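Local coordinates for protein carboxypeptidase 1 (Deinococcus radiodurans str. R1, PDB 5GIV) that probably acts as a zinc-dependent carboxypeptidase of broad specificity, removing amino acids one after another from the C-terminal end of peptides, at residues Q144-F149 with D157-E162; Q174-L179 with L359-R364; F365-E370 with R379-A384; V408-Y411 with G417-Q420. All blocks are in the same frame, centred on the assembly; numbering follows the deposited sequence.

Contact 1. Residues Q144-F149 with D157-E162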
loop_
_atom_site.group_PDB
_atom_site.type_symbol
_atom_site.label_atom_id
_atom_site.label_comp_id
_atom_site.label_asym_id
_atom_site.label_seq_id
_atom_site.Cartn_x
_atom_site.Cartn_y
_atom_site.Cartn_z
ATOM N N GLN A 144 7.927 25.422 -23.376
ATOM C CA GLN A 144 8.553 26.238 -22.345
ATOM C C GLN A 144 9.526 25.423 -21.503
ATOM O O GLN A 144 10.642 25.876 -21.213
ATOM C CB GLN A 144 7.482 26.865 -21.456
ATOM C CG GLN A 144 8.052 27.805 -20.430
ATOM C CD GLN A 144 6.989 28.614 -19.736
ATOM O OE1 GLN A 144 5.853 28.719 -20.219
ATOM N NE2 GLN A 144 7.360 29.229 -18.613
ATOM N N ALA A 145 9.127 24.213 -21.104
ATOM C CA ALA A 145 10.025 23.379 -20.316
ATOM C C ALA A 145 11.310 23.102 -21.080
ATOM O O ALA A 145 12.407 23.194 -20.521
ATOM C CB ALA A 145 9.335 22.070 -19.932
ATOM N N ALA A 146 11.196 22.787 -22.366
ATOM C CA ALA A 146 12.388 22.519 -23.154
ATOM C C ALA A 146 13.259 23.758 -23.294
ATOM O O ALA A 146 14.483 23.640 -23.412
ATOM C CB ALA A 146 11.995 21.985 -24.532
ATOM N N SER A 147 12.657 24.950 -23.267
ATOM C CA SER A 147 13.441 26.167 -23.445
ATOM C C SER A 147 14.383 26.428 -22.277
ATOM O O SER A 147 15.338 27.191 -22.434
ATOM C CB SER A 147 12.523 27.373 -23.666
ATOM O OG SER A 147 11.822 27.715 -22.487
ATOM N N TYR A 148 14.144 25.816 -21.115
ATOM C CA TYR A 148 15.104 25.917 -20.023
ATOM C C TYR A 148 16.384 25.141 -20.294
ATOM O O TYR A 148 17.319 25.228 -19.490
ATOM C CB TYR A 148 14.497 25.426 -18.709
ATOM C CG TYR A 148 13.405 26.311 -18.176
ATOM C CD1 TYR A 148 13.687 27.585 -17.696
ATOM C CD2 TYR A 148 12.087 25.873 -18.142
ATOM C CE1 TYR A 148 12.682 28.401 -17.209
ATOM C CE2 TYR A 148 11.078 26.678 -17.654
ATOM C CZ TYR A 148 11.380 27.937 -17.191
ATOM O OH TYR A 148 10.374 28.734 -16.704
ATOM N N PHE A 149 16.444 24.385 -21.388
ATOM C CA PHE A 149 17.625 23.605 -21.762
ATOM C C PHE A 149 18.026 23.973 -23.184
ATOM O O PHE A 149 17.868 23.180 -24.123
ATOM C CB PHE A 149 17.350 22.107 -21.604
ATOM C CG PHE A 149 17.066 21.710 -20.182
ATOM C CD1 PHE A 149 15.801 21.888 -19.635
ATOM C CD2 PHE A 149 18.068 21.181 -19.382
ATOM C CE1 PHE A 149 15.539 21.544 -18.319
ATOM C CE2 PHE A 149 17.813 20.826 -18.068
ATOM C CZ PHE A 149 16.548 21.007 -17.537
ATOM N N ASP A 157 14.521 17.271 -29.396
ATOM C CA ASP A 157 15.761 16.632 -28.966
ATOM C C ASP A 157 15.910 16.665 -27.449
ATOM O O ASP A 157 16.530 15.770 -26.867
ATOM C CB ASP A 157 16.961 17.303 -29.626
ATOM C CG ASP A 157 17.140 16.878 -31.061
ATOM O OD1 ASP A 157 16.713 15.759 -31.405
ATOM O OD2 ASP A 157 17.695 17.670 -31.852
ATOM N N TYR A 158 15.374 17.691 -26.790
ATOM C CA TYR A 158 15.392 17.682 -25.333
ATOM C C TYR A 158 14.609 16.492 -24.792
ATOM O O TYR A 158 15.081 15.791 -23.886
ATOM C CB TYR A 158 14.826 18.983 -24.771
ATOM C CG TYR A 158 14.514 18.896 -23.288
ATOM C CD1 TYR A 158 15.532 18.911 -22.349
ATOM C CD2 TYR A 158 13.205 18.785 -22.831
ATOM C CE1 TYR A 158 15.267 18.828 -20.998
ATOM C CE2 TYR A 158 12.929 18.707 -21.474
ATOM C CZ TYR A 158 13.968 18.725 -20.566
ATOM O OH TYR A 158 13.713 18.646 -19.213
ATOM N N TYR A 159 13.418 16.233 -25.353
ATOM C CA TYR A 159 12.594 15.132 -24.860
ATOM C C TYR A 159 13.149 13.774 -25.286
ATOM O O TYR A 159 13.128 12.818 -24.502
ATOM C CB TYR A 159 11.141 15.313 -25.319
ATOM C CG TYR A 159 10.475 16.431 -24.568
ATOM C CD1 TYR A 159 10.177 16.300 -23.217
ATOM C CD2 TYR A 159 10.181 17.637 -25.192
ATOM C CE1 TYR A 159 9.603 17.323 -22.516
ATOM C CE2 TYR A 159 9.601 18.670 -24.493
ATOM C CZ TYR A 159 9.317 18.509 -23.156
ATOM O OH TYR A 159 8.737 19.537 -22.448
ATOM N N ILE A 160 13.645 13.656 -26.516
ATOM C CA ILE A 160 14.259 12.393 -26.912
ATOM C C ILE A 160 15.409 12.045 -25.973
ATOM O O ILE A 160 15.530 10.902 -25.516
ATOM C CB ILE A 160 14.710 12.452 -28.381
ATOM C CG1 ILE A 160 13.490 12.560 -29.294
ATOM C CG2 ILE A 160 15.547 11.217 -28.745
ATOM C CD1 ILE A 160 13.832 12.675 -30.759
ATOM N N ASN A 161 16.242 13.036 -25.633
ATOM C CA ASN A 161 17.380 12.791 -24.749
ATOM C C ASN A 161 16.934 12.530 -23.315
ATOM O O ASN A 161 17.551 11.725 -22.606
ATOM C CB ASN A 161 18.353 13.971 -24.797
ATOM C CG ASN A 161 19.486 13.834 -23.790
ATOM O OD1 ASN A 161 20.456 13.112 -24.018
ATOM N ND2 ASN A 161 19.361 14.526 -22.664
ATOM N N GLU A 162 15.870 13.199 -22.869
ATOM C CA GLU A 162 15.334 12.929 -21.539
ATOM C C GLU A 162 14.920 11.469 -21.408
ATOM O O GLU A 162 15.095 10.853 -20.352
ATOM C CB GLU A 162 14.154 13.858 -21.256
ATOM C CG GLU A 162 13.831 14.019 -19.784
ATOM C CD GLU A 162 14.918 14.786 -19.037
ATOM O OE1 GLU A 162 15.717 15.497 -19.703
ATOM O OE2 GLU A 162 14.973 14.678 -17.784
#

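Contact 2. Residues Q174-L179 with L359-R364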
loop_
_atom_site.group_PDB
_atom_site.type_symbol
_atom_site.label_atom_id
_atom_site.label_comp_id
_atom_site.label_asym_id
_atom_site.label_seq_id
_atom_site.Cartn_x
_atom_site.Cartn_y
_atom_site.Cartn_z
ATOM N N GLN A 174 16.229 7.464 -38.331
ATOM C CA GLN A 174 16.878 6.422 -39.117
ATOM C C GLN A 174 16.411 5.040 -38.685
ATOM O O GLN A 174 16.208 4.156 -39.524
ATOM C CB GLN A 174 18.398 6.544 -39.002
ATOM C CG GLN A 174 18.914 7.967 -39.217
ATOM C CD GLN A 174 20.425 8.031 -39.413
ATOM O OE1 GLN A 174 21.123 7.017 -39.309
ATOM N NE2 GLN A 174 20.936 9.227 -39.698
ATOM N N VAL A 175 16.237 4.833 -37.378
ATOM C CA VAL A 175 15.693 3.566 -36.902
ATOM C C VAL A 175 14.287 3.349 -37.448
ATOM O O VAL A 175 13.942 2.256 -37.917
ATOM C CB VAL A 175 15.702 3.532 -35.365
ATOM C CG1 VAL A 175 14.972 2.296 -34.868
ATOM C CG2 VAL A 175 17.123 3.588 -34.842
ATOM N N PHE A 176 13.456 4.389 -37.410
ATOM C CA PHE A 176 12.087 4.254 -37.891
ATOM C C PHE A 176 12.060 3.873 -39.367
ATOM O O PHE A 176 11.358 2.937 -39.768
ATOM C CB PHE A 176 11.324 5.562 -37.655
ATOM C CG PHE A 176 10.938 5.800 -36.214
ATOM C CD1 PHE A 176 11.202 4.851 -35.240
ATOM C CD2 PHE A 176 10.332 6.995 -35.834
ATOM C CE1 PHE A 176 10.853 5.077 -33.919
ATOM C CE2 PHE A 176 9.981 7.231 -34.517
ATOM C CZ PHE A 176 10.236 6.272 -33.557
ATOM N N ALA A 177 12.825 4.590 -40.194
ATOM C CA ALA A 177 12.839 4.294 -41.624
ATOM C C ALA A 177 13.254 2.854 -41.884
ATOM O O ALA A 177 12.637 2.152 -42.697
ATOM C CB ALA A 177 13.774 5.263 -42.348
ATOM N N GLU A 178 14.294 2.394 -41.195
ATOM C CA GLU A 178 14.762 1.031 -41.388
ATOM C C GLU A 178 13.707 0.014 -40.950
ATOM O O GLU A 178 13.474 -0.983 -41.644
ATOM C CB GLU A 178 16.076 0.846 -40.639
ATOM C CG GLU A 178 16.865 -0.358 -41.058
ATOM C CD GLU A 178 18.208 -0.396 -40.363
ATOM O OE1 GLU A 178 18.543 0.613 -39.695
ATOM O OE2 GLU A 178 18.941 -1.401 -40.531
ATOM N N LEU A 179 13.061 0.242 -39.797
ATOM C CA LEU A 179 12.027 -0.691 -39.350
ATOM C C LEU A 179 10.826 -0.672 -40.291
ATOM O O LEU A 179 10.256 -1.722 -40.606
ATOM C CB LEU A 179 11.592 -0.378 -37.922
ATOM C CG LEU A 179 12.651 -0.505 -36.824
ATOM C CD1 LEU A 179 12.022 -0.247 -35.446
ATOM C CD2 LEU A 179 13.379 -1.839 -36.882
ATOM N N LEU A 359 4.658 0.752 -35.998
ATOM C CA LEU A 359 3.897 1.719 -36.778
ATOM C C LEU A 359 3.067 2.638 -35.884
ATOM O O LEU A 359 2.787 3.783 -36.260
ATOM C CB LEU A 359 3.007 0.980 -37.778
ATOM C CG LEU A 359 3.783 0.112 -38.769
ATOM C CD1 LEU A 359 2.852 -0.798 -39.532
ATOM C CD2 LEU A 359 4.558 1.001 -39.733
ATOM N N HIS A 360 2.663 2.165 -34.702
ATOM C CA HIS A 360 1.955 3.039 -33.768
ATOM C C HIS A 360 2.891 4.080 -33.163
ATOM O O HIS A 360 2.509 5.247 -33.001
ATOM C CB HIS A 360 1.294 2.213 -32.660
ATOM C CG HIS A 360 0.264 1.242 -33.149
ATOM N ND1 HIS A 360 -1.088 1.522 -33.151
ATOM C CD2 HIS A 360 0.387 -0.018 -33.627
ATOM C CE1 HIS A 360 -1.749 0.478 -33.617
ATOM N NE2 HIS A 360 -0.879 -0.467 -33.917
ATOM N N VAL A 361 4.104 3.666 -32.784
ATOM C CA VAL A 361 5.073 4.591 -32.204
ATOM C C VAL A 361 5.463 5.653 -33.220
ATOM O O VAL A 361 5.528 6.848 -32.904
ATOM C CB VAL A 361 6.304 3.820 -31.688
ATOM C CG1 VAL A 361 7.399 4.770 -31.246
ATOM C CG2 VAL A 361 5.906 2.906 -30.543
ATOM N N ILE A 362 5.746 5.228 -34.455
ATOM C CA ILE A 362 6.096 6.169 -35.516
ATOM C C ILE A 362 4.978 7.179 -35.720
ATOM O O ILE A 362 5.219 8.384 -35.850
ATOM C CB ILE A 362 6.413 5.421 -36.821
ATOM C CG1 ILE A 362 7.631 4.514 -36.629
ATOM C CG2 ILE A 362 6.593 6.417 -37.970
ATOM C CD1 ILE A 362 7.922 3.628 -37.812
ATOM N N THR A 363 3.734 6.702 -35.782
ATOM C CA THR A 363 2.610 7.619 -35.911
ATOM C C THR A 363 2.666 8.720 -34.855
ATOM O O THR A 363 2.620 9.910 -35.179
ATOM C CB THR A 363 1.298 6.845 -35.803
ATOM O OG1 THR A 363 1.242 5.882 -36.857
ATOM C CG2 THR A 363 0.099 7.795 -35.902
ATOM N N ARG A 364 2.777 8.330 -33.581
ATOM C CA ARG A 364 2.758 9.307 -32.496
ATOM C C ARG A 364 3.964 10.240 -32.558
ATOM O O ARG A 364 3.827 11.460 -32.398
ATOM C CB ARG A 364 2.715 8.584 -31.154
ATOM C CG ARG A 364 1.414 7.871 -30.888
ATOM C CD ARG A 364 1.607 6.609 -30.053
ATOM N NE ARG A 364 0.320 6.048 -29.646
ATOM C CZ ARG A 364 -0.502 5.391 -30.463
ATOM N NH1 ARG A 364 -0.180 5.218 -31.742
ATOM N NH2 ARG A 364 -1.659 4.927 -30.004
#

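Contact 3. Residues F365-E370 with R379-A384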
loop_
_atom_site.group_PDB
_atom_site.type_symbol
_atom_site.label_atom_id
_atom_site.label_comp_id
_atom_site.label_asym_id
_atom_site.label_seq_id
_atom_site.Cartn_x
_atom_site.Cartn_y
_atom_site.Cartn_z
ATOM N N PHE A 365 5.156 9.686 -32.798
ATOM C CA PHE A 365 6.362 10.504 -32.840
ATOM C C PHE A 365 6.249 11.589 -33.906
ATOM O O PHE A 365 6.576 12.756 -33.658
ATOM C CB PHE A 365 7.571 9.607 -33.091
ATOM C CG PHE A 365 8.884 10.333 -33.163
ATOM C CD1 PHE A 365 9.579 10.644 -32.016
ATOM C CD2 PHE A 365 9.440 10.673 -34.386
ATOM C CE1 PHE A 365 10.796 11.290 -32.081
ATOM C CE2 PHE A 365 10.665 11.319 -34.458
ATOM C CZ PHE A 365 11.341 11.629 -33.309
ATOM N N GLU A 366 5.776 11.224 -35.101
ATOM C CA GLU A 366 5.697 12.195 -36.185
ATOM C C GLU A 366 4.659 13.275 -35.902
ATOM O O GLU A 366 4.852 14.433 -36.294
ATOM C CB GLU A 366 5.413 11.474 -37.504
ATOM C CG GLU A 366 6.635 10.711 -38.030
ATOM C CD GLU A 366 6.375 9.931 -39.309
ATOM O OE1 GLU A 366 5.205 9.872 -39.765
ATOM O OE2 GLU A 366 7.344 9.348 -39.852
ATOM N N LEU A 367 3.576 12.934 -35.192
ATOM C CA LEU A 367 2.617 13.953 -34.779
ATOM C C LEU A 367 3.228 14.876 -33.735
ATOM O O LEU A 367 2.950 16.081 -33.722
ATOM C CB LEU A 367 1.342 13.294 -34.239
ATOM C CG LEU A 367 0.482 12.514 -35.242
ATOM C CD1 LEU A 367 -0.523 11.619 -34.527
ATOM C CD2 LEU A 367 -0.246 13.465 -36.197
ATOM N N GLU A 368 4.046 14.321 -32.835
ATOM C CA GLU A 368 4.784 15.157 -31.894
ATOM C C GLU A 368 5.724 16.101 -32.632
ATOM O O GLU A 368 5.818 17.291 -32.297
ATOM C CB GLU A 368 5.577 14.288 -30.923
ATOM C CG GLU A 368 4.771 13.528 -29.894
ATOM C CD GLU A 368 5.668 12.698 -28.981
ATOM O OE1 GLU A 368 6.807 12.380 -29.394
ATOM O OE2 GLU A 368 5.239 12.376 -27.854
ATOM N N ARG A 369 6.435 15.587 -33.639
ATOM C CA ARG A 369 7.346 16.427 -34.405
ATOM C C ARG A 369 6.602 17.595 -35.035
ATOM O O ARG A 369 7.040 18.746 -34.935
ATOM C CB ARG A 369 8.057 15.603 -35.478
ATOM C CG ARG A 369 9.196 16.350 -36.150
ATOM C CD ARG A 369 9.562 15.771 -37.508
ATOM N NE ARG A 369 10.204 14.457 -37.429
ATOM C CZ ARG A 369 11.425 14.243 -36.940
ATOM N NH1 ARG A 369 12.145 15.256 -36.459
ATOM N NH2 ARG A 369 11.932 13.010 -36.928
ATOM N N GLU A 370 5.468 17.316 -35.684
ATOM C CA GLU A 370 4.690 18.380 -36.316
ATOM C C GLU A 370 4.160 19.374 -35.295
ATOM O O GLU A 370 4.175 20.588 -35.537
ATOM C CB GLU A 370 3.532 17.796 -37.126
ATOM C CG GLU A 370 3.953 16.985 -38.347
ATOM C CD GLU A 370 4.879 17.770 -39.273
ATOM O OE1 GLU A 370 5.996 17.278 -39.566
ATOM O OE2 GLU A 370 4.493 18.885 -39.707
ATOM N N ARG A 379 -5.878 21.662 -32.366
ATOM C CA ARG A 379 -7.277 21.437 -32.709
ATOM C C ARG A 379 -7.415 20.529 -33.920
ATOM O O ARG A 379 -8.480 19.936 -34.122
ATOM C CB ARG A 379 -7.991 22.767 -32.975
ATOM N N ASP A 380 -6.353 20.374 -34.701
ATOM C CA ASP A 380 -6.352 19.486 -35.852
ATOM C C ASP A 380 -5.794 18.098 -35.542
ATOM O O ASP A 380 -5.700 17.268 -36.452
ATOM C CB ASP A 380 -5.539 20.129 -36.983
ATOM C CG ASP A 380 -6.196 21.380 -37.538
ATOM O OD1 ASP A 380 -7.329 21.689 -37.139
ATOM O OD2 ASP A 380 -5.568 22.080 -38.349
ATOM N N LEU A 381 -5.451 17.817 -34.280
ATOM C CA LEU A 381 -4.765 16.568 -33.955
ATOM C C LEU A 381 -5.646 15.350 -34.205
ATOM O O LEU A 381 -5.174 14.340 -34.735
ATOM C CB LEU A 381 -4.284 16.590 -32.502
ATOM C CG LEU A 381 -3.582 15.324 -32.000
ATOM C CD1 LEU A 381 -2.316 15.013 -32.814
ATOM C CD2 LEU A 381 -3.245 15.466 -30.530
ATOM N N ALA A 382 -6.927 15.418 -33.829
ATOM C CA ALA A 382 -7.800 14.260 -33.996
ATOM C C ALA A 382 -7.836 13.816 -35.448
ATOM O O ALA A 382 -7.724 12.622 -35.747
ATOM C CB ALA A 382 -9.214 14.578 -33.496
ATOM N N ASP A 383 -7.981 14.775 -36.367
ATOM C CA ASP A 383 -8.022 14.452 -37.790
ATOM C C ASP A 383 -6.669 13.960 -38.295
ATOM O O ASP A 383 -6.608 12.996 -39.066
ATOM C CB ASP A 383 -8.508 15.668 -38.578
ATOM C CG ASP A 383 -9.925 16.080 -38.184
ATOM O OD1 ASP A 383 -10.776 15.178 -38.012
ATOM O OD2 ASP A 383 -10.185 17.296 -38.014
ATOM N N ALA A 384 -5.574 14.612 -37.890
ATOM C CA ALA A 384 -4.251 14.172 -38.334
ATOM C C ALA A 384 -3.941 12.765 -37.834
ATOM O O ALA A 384 -3.310 11.971 -38.547
ATOM C CB ALA A 384 -3.180 15.154 -37.865
#

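Contact 4. Residues V408-Y411 with G417-Q420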
loop_
_atom_site.group_PDB
_atom_site.type_symbol
_atom_site.label_atom_id
_atom_site.label_comp_id
_atom_site.label_asym_id
_atom_site.label_seq_id
_atom_site.Cartn_x
_atom_site.Cartn_y
_atom_site.Cartn_z
ATOM N N VAL A 408 -2.651 7.800 -22.813
ATOM C CA VAL A 408 -2.665 8.796 -21.748
ATOM C C VAL A 408 -1.497 9.779 -21.831
ATOM O O VAL A 408 -1.562 10.853 -21.218
ATOM C CB VAL A 408 -2.640 8.126 -20.358
ATOM C CG1 VAL A 408 -1.285 7.540 -20.058
ATOM C CG2 VAL A 408 -3.028 9.114 -19.282
ATOM N N HIS A 409 -0.444 9.459 -22.588
ATOM C CA HIS A 409 0.822 10.177 -22.439
ATOM C C HIS A 409 0.651 11.690 -22.577
ATOM O O HIS A 409 1.047 12.450 -21.687
ATOM C CB HIS A 409 1.851 9.642 -23.441
ATOM C CG HIS A 409 2.122 8.175 -23.297
ATOM N ND1 HIS A 409 1.125 7.224 -23.367
ATOM C CD2 HIS A 409 3.274 7.499 -23.074
ATOM C CE1 HIS A 409 1.654 6.023 -23.208
ATOM N NE2 HIS A 409 2.955 6.163 -23.018
ATOM N N TRP A 410 0.053 12.149 -23.678
ATOM C CA TRP A 410 -0.066 13.588 -23.912
ATOM C C TRP A 410 -1.059 14.273 -22.975
ATOM O O TRP A 410 -1.125 15.509 -22.963
ATOM C CB TRP A 410 -0.483 13.856 -25.358
ATOM C CG TRP A 410 0.478 13.333 -26.380
ATOM C CD1 TRP A 410 1.806 13.054 -26.196
ATOM C CD2 TRP A 410 0.188 13.018 -27.748
ATOM N NE1 TRP A 410 2.355 12.586 -27.366
ATOM C CE2 TRP A 410 1.383 12.557 -28.333
ATOM C CE3 TRP A 410 -0.966 13.085 -28.535
ATOM C CZ2 TRP A 410 1.457 12.159 -29.669
ATOM C CZ3 TRP A 410 -0.889 12.696 -29.859
ATOM C CH2 TRP A 410 0.313 12.240 -30.412
ATOM N N TYR A 411 -1.819 13.520 -22.182
ATOM C CA TYR A 411 -2.789 14.122 -21.281
ATOM C C TYR A 411 -2.341 14.116 -19.827
ATOM O O TYR A 411 -2.948 14.818 -19.009
ATOM C CB TYR A 411 -4.137 13.399 -21.400
ATOM C CG TYR A 411 -4.632 13.345 -22.820
ATOM C CD1 TYR A 411 -5.319 14.416 -23.376
ATOM C CD2 TYR A 411 -4.381 12.238 -23.616
ATOM C CE1 TYR A 411 -5.757 14.374 -24.674
ATOM C CE2 TYR A 411 -4.812 12.193 -24.916
ATOM C CZ TYR A 411 -5.496 13.259 -25.439
ATOM O OH TYR A 411 -5.927 13.214 -26.741
ATOM N N GLY A 417 8.540 13.178 -27.510
ATOM C CA GLY A 417 9.430 12.153 -26.998
ATOM C C GLY A 417 8.784 11.135 -26.091
ATOM O O GLY A 417 9.482 10.483 -25.321
ATOM N N SER A 418 7.467 10.953 -26.191
ATOM C CA SER A 418 6.727 10.099 -25.268
ATOM C C SER A 418 6.785 8.624 -25.624
ATOM O O SER A 418 6.516 7.788 -24.755
ATOM C CB SER A 418 5.251 10.505 -25.232
ATOM O OG SER A 418 5.115 11.900 -25.091
ATOM N N PHE A 419 7.108 8.283 -26.870
ATOM C CA PHE A 419 6.885 6.931 -27.367
ATOM C C PHE A 419 8.092 6.244 -27.991
ATOM O O PHE A 419 8.069 5.011 -28.090
ATOM C CB PHE A 419 5.745 6.927 -28.400
ATOM C CG PHE A 419 4.390 7.248 -27.819
ATOM C CD1 PHE A 419 3.619 6.248 -27.224
ATOM C CD2 PHE A 419 3.886 8.540 -27.864
ATOM C CE1 PHE A 419 2.382 6.533 -26.682
ATOM C CE2 PHE A 419 2.632 8.833 -27.333
ATOM C CZ PHE A 419 1.885 7.825 -26.732
ATOM N N GLN A 420 9.121 6.967 -28.451
ATOM C CA GLN A 420 10.178 6.268 -29.184
ATOM C C GLN A 420 10.903 5.254 -28.305
ATOM O O GLN A 420 11.457 4.286 -28.829
ATOM C CB GLN A 420 11.167 7.250 -29.833
ATOM C CG GLN A 420 12.090 7.942 -28.894
ATOM C CD GLN A 420 11.386 9.022 -28.148
ATOM O OE1 GLN A 420 10.327 9.493 -28.572
ATOM N NE2 GLN A 420 11.945 9.412 -27.014
#

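Contact 1. Residues Q144-F149 with D157-E162
Residues 144-149, the end of helix 128-147 with the loop that follows, come closest to helix 155-163 where the CA atoms of Ala-146 and Tyr-158 stand 6.1 Å apart; no hydrogen bond crosses between the segments. Such a short separation suits alanine, whose single methyl lets an aromatic ring lie close to the backbone. The CB of Ala-146 meets CD2 of Tyr-158 at 3.8 Å and touches CE2 of Tyr-159 more loosely. CG of Tyr-158 lies anti to the backbone N (chi1 166°), which carries its ring across to Phe-149. The two rings form an offset stack with planes 24° apart, CE1 of Tyr-158 sitting over one face of Phe-149, near the rim, 3.4 Å from CD1. In this largely helical M32 fold the stack pins the start of the linker onto helix 155-163, while the alanines make the helix-to-helix contact, and Phe-149 also touches Lys-96 and Arg-99 of helix 81-99. Replacing Tyr-158 by an alanine would probably deprive Phe-149 of its stacking partner and open a gap beside Ala-146. Tyr-159 lies with one face against CD2 of Tyr-158 and brings its OH to 3.6 Å from the CB of Ala-145. That buried hydroxyl is satisfied by a hydrogen bond with Ser-142 O, so tyrosine gives this place both a broad apolar ring and a polar anchor on the facing helix.

Contact 2. Residues Q174-L179 with L359-R364
Phe-176 and Ile-362 form the meeting point of two helices, 169-193 and 357-372, in the neighbourhood of the zinc site of this HExxH metallopeptidase. Their CA atoms are 6.7 Å apart, and the side chains slide past one another in opposite directions. CG of Phe-176 lies anti to its carbonyl carbon (chi1 -75°), which sends the ring toward helix 357-372, and chi2 of -4° turns its face to Ile-362. The methylene CG1 of Ile-362 stands over that face, 3.8 Å from the ring centroid and only 18° off the ring normal, a CH-pi contact. Beyond it, CD1 of Ile-362 runs back to CB of Phe-176 at 3.9 Å. Isoleucine suits the place because its unbranched arm can lie along the phenylalanine from ring to CB. At the far end of the ring, CZ meets CG1 of Val-361 at 4.0 Å, the two side chains crossing at about a right angle. Phe-176 also meets Phe-365 edge-to-face and touches Thr-423 of helix 420-439, so a third helix closes this buried layer. This is an apolar helix-helix interface near the zinc site, the side chain of Val-361 about 8 Å from that of the zinc ligand Glu-296.

Contact 3. Residues F365-E370 with R379-A384
Leu-367 has CG anti to its carbonyl carbon (chi1 -67°), while Leu-381 has CG anti to its backbone N (chi1 178°), and these torsions lead the two branched ends toward each other between helix 357-372 and the start of helix 381-393. Each methyl of Leu-367 has its own partner. CD2 packs on CB of Ala-384 at 3.8 Å and comes within 4.1 Å of the alanine carbonyl carbon, so this branch rests against backbone as well as side chain. CD1 faces CD1 of Leu-381 at 4.2 Å, a looser methyl-to-methyl contact. The nearest CA atoms, those of Leu-367 and Ala-384, remain 7.7 Å apart, and it is the length of the leucine that bridges the distance. Alanine suits the facing position because its methyl offers an apolar surface without pushing the forked end of Leu-367 away. No hydrogen bond joins the segments, and the modest 123 Å² they bury comes from apolar side-chain contacts. The helices run in opposite senses and form a hairpin, whose connection turns back on Leu-367 through Leu-376. Leu-381 also packs on Phe-128 and Leu-135 of helix 128-147, while Phe-365 touches Leu-156 and Ile-160 of helix 155-163, so the hairpin contacts two earlier helices of the chain.

Contact 4. Residues V408-Y411 with G417-Q420
His-409 can be followed outward from its CB, which lies 3.9 Å from CB of Ser-418 and also touches CZ of Phe-419. CG comes closer still, 3.5 Å from the same CZ. Along one side of the imidazole, ND1 stays beside the phenylalanine rim, while on the other CD2 approaches the backbone O of Ser-418 at 3.7 Å. CE1 of His-409 meets CE1 of Phe-419 at 3.6 Å, and at the tip NE2 is hydrogen-bonded to the hydroxyl of Tyr-422. CE1 of Phe-419 thus sits over the middle of the imidazole face, but the ring planes are inclined by 35°. With an alanine here, Phe-419 would probably lose the group lying over one of its faces, and the Tyr-422 hydroxyl its imidazole partner. The opposite face of Phe-419 receives a cation-pi contact from Arg-364; the pi face suits that guanidinium, and the flat ring also lets the imidazole pack on its other side. Phe-419 makes an offset edge-to-face contact too, its edge toward the face of Trp-410 and the planes at 87°, with CE2 of Phe-419 3.8 Å from NE1 of Trp-410. OG of Ser-418 lies in the plane of the indole, at its edge. The indole NE1 and this hydroxyl both hydrogen-bond to OE2 of Glu-368, so one buried carboxylate oxygen ties the two parts of the loop together. The side chain of His-409 lies about 9 Å from the zinc ion, and His-409, Trp-410 and Phe-419 form an aromatic cluster in a long loop near the metal site.

How the contacts relate
Contacts 1 and 2 are wholly buried, yet the centre of contact 4 lies nearest the centre of the chain, about 11 Å from it, against about 22 Å for that of the more peripheral contact 3. Helix 357-372 serves both contacts 2 and 3 and also reaches contact 4: Val-361 and Arg-364 pack on Phe-419, and a glutamate of the helix supplies the loop's buried polar partner. Phe-365, though not itself at the contact 3 interface, links that segment with contacts 1 and 2. The chemistry changes with place: aromatic stacking fastens a linker residue to the next helix in contact 1, aliphatic groups meet a ring in contact 2 and each other in contact 3, while the loop near the zinc mixes aromatic rings with buried hydrogen bonds.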